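Local coordinates for adenosine deaminase (Burkholderia ambifaria, PDB 4GXW), which binds a zinc ion as an amidohydrolase of the adenosine and AMP deaminase family and probably deaminates adenine or a related purine, at residues 20-25 and 316-321. Sequence-based numbering, arbitrary orientation.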
# COMPACT_ATOMS: atom_id res chain seq x y z
N ALA A 20 -5.04 -9.99 23.76
CA ALA A 20 -3.59 -9.88 23.66
C ALA A 20 -3.02 -11.01 22.82
O ALA A 20 -2.10 -10.80 22.04
CB ALA A 20 -2.95 -9.87 25.04
N ALA A 21 -3.58 -12.22 22.97
CA ALA A 21 -3.16 -13.37 22.18
C ALA A 21 -3.30 -13.11 20.68
O ALA A 21 -2.39 -13.39 19.88
CB ALA A 21 -3.94 -14.61 22.59
N HIS A 22 -4.46 -12.57 20.29
CA HIS A 22 -4.70 -12.21 18.90
C HIS A 22 -3.68 -11.18 18.43
O HIS A 22 -3.11 -11.32 17.34
CB HIS A 22 -6.11 -11.66 18.71
CG HIS A 22 -7.19 -12.68 18.87
ND1 HIS A 22 -7.84 -12.90 20.06
CD2 HIS A 22 -7.73 -13.56 17.99
CE1 HIS A 22 -8.74 -13.86 19.91
NE2 HIS A 22 -8.69 -14.28 18.66
N ARG A 23 -3.46 -10.15 19.23
CA ARG A 23 -2.51 -9.11 18.84
C ARG A 23 -1.09 -9.66 18.65
O ARG A 23 -0.39 -9.24 17.74
CB ARG A 23 -2.53 -7.93 19.82
CG ARG A 23 -3.87 -7.19 19.80
CD ARG A 23 -3.91 -6.03 20.79
NE ARG A 23 -5.20 -5.36 20.68
CZ ARG A 23 -6.24 -5.60 21.47
NH1 ARG A 23 -6.14 -6.47 22.47
NH2 ARG A 23 -7.37 -4.95 21.27
N ALA A 24 -0.70 -10.60 19.50
CA ALA A 24 0.61 -11.23 19.38
C ALA A 24 0.68 -12.02 18.07
O ALA A 24 1.71 -12.00 17.39
CB ALA A 24 0.88 -12.14 20.58
N PHE A 25 -0.41 -12.70 17.73
CA PHE A 25 -0.49 -13.45 16.47
C PHE A 25 -0.33 -12.52 15.27
O PHE A 25 0.50 -12.76 14.41
CB PHE A 25 -1.81 -14.23 16.38
CG PHE A 25 -2.04 -14.89 15.05
CD1 PHE A 25 -1.43 -16.10 14.74
CD2 PHE A 25 -2.88 -14.31 14.11
CE1 PHE A 25 -1.64 -16.71 13.51
CE2 PHE A 25 -3.10 -14.92 12.89
CZ PHE A 25 -2.48 -16.12 12.58
N LEU A 316 -7.67 -6.16 11.24
CA LEU A 316 -8.97 -5.73 10.74
C LEU A 316 -9.64 -6.77 9.83
O LEU A 316 -10.86 -6.92 9.85
CB LEU A 316 -8.86 -4.40 10.00
CG LEU A 316 -8.60 -3.17 10.87
CD1 LEU A 316 -8.40 -1.93 9.99
CD2 LEU A 316 -9.74 -2.95 11.86
N MET A 317 -8.84 -7.47 9.03
CA MET A 317 -9.40 -8.51 8.17
C MET A 317 -10.13 -9.58 8.98
O MET A 317 -11.19 -10.07 8.58
CB MET A 317 -8.30 -9.15 7.33
CG MET A 317 -7.50 -8.17 6.50
SD MET A 317 -8.47 -7.29 5.25
CE MET A 317 -8.59 -8.53 3.97
N PHE A 318 -9.56 -9.91 10.13
CA PHE A 318 -10.10 -10.89 11.06
C PHE A 318 -11.21 -10.30 11.94
O PHE A 318 -12.26 -10.93 12.14
CB PHE A 318 -8.95 -11.44 11.92
CG PHE A 318 -9.37 -12.48 12.93
CD1 PHE A 318 -9.37 -13.83 12.61
CD2 PHE A 318 -9.71 -12.11 14.23
CE1 PHE A 318 -9.73 -14.78 13.54
CE2 PHE A 318 -10.07 -13.06 15.17
CZ PHE A 318 -10.09 -14.39 14.82
N SER A 319 -11.00 -9.11 12.49
CA SER A 319 -11.93 -8.58 13.48
C SER A 319 -13.21 -8.01 12.87
O SER A 319 -14.26 -8.06 13.50
CB SER A 319 -11.25 -7.49 14.32
OG SER A 319 -10.86 -6.40 13.51
N HIS A 320 -13.11 -7.45 11.67
CA HIS A 320 -14.24 -6.74 11.07
C HIS A 320 -14.78 -7.38 9.80
O HIS A 320 -15.98 -7.27 9.52
CB HIS A 320 -13.87 -5.29 10.76
CG HIS A 320 -13.75 -4.41 11.96
ND1 HIS A 320 -12.77 -4.56 12.92
CD2 HIS A 320 -14.50 -3.35 12.36
CE1 HIS A 320 -12.91 -3.64 13.85
NE2 HIS A 320 -13.96 -2.89 13.54
N PHE A 321 -13.93 -8.04 9.03
CA PHE A 321 -14.33 -8.47 7.70
C PHE A 321 -14.62 -9.97 7.55
O PHE A 321 -14.84 -10.46 6.43
CB PHE A 321 -13.35 -7.94 6.65
CG PHE A 321 -13.40 -6.44 6.53
CD1 PHE A 321 -14.45 -5.84 5.85
CD2 PHE A 321 -12.45 -5.64 7.13
CE1 PHE A 321 -14.53 -4.47 5.75
CE2 PHE A 321 -12.52 -4.26 7.04
CZ PHE A 321 -13.56 -3.67 6.34
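In this TIM-barrel amidohydrolase, the N-terminal helix 20-28, which precedes the first barrel strand, meets the C-terminal end of helix 310-319 through a single pair of aromatic rings, His22 and Phe318. The backbones stay well apart, 9.6 Å between His22 CA and Phe318 CA, and the two side chains bridge the gap, crossing at about a right angle. The CD2–NE2 bond of the imidazole approaches the CE2–CZ bond of the phenyl ring; the closest approach is His22 CD2 to Phe318 CE2, 3.7 Å, and His22 NE2 follows at 3.9 Å from Phe318 CE2. The planes are inclined at 38° with centroids 5.5 Å apart, too tilted for a parallel stack and too shallow for a T-shaped one. With CG anti to the backbone N (chi1 180°), the Phe318 ring reaches across to helix 20-28. ND1, the other imidazole nitrogen, hydrogen-bonds OG1 of Thr19, the residue before helix 20-28. Ile16 and Ile325 also touch Phe318. Next in sequence, Ser319 OG hydrogen-bonds His320 ND1 (2.7 Å) in the plane of that ring, and also Glu315 O. With just 65 Å² buried, the join rests on dispersion between the rings, the Thr19 bond probably limiting the imidazole's rotation.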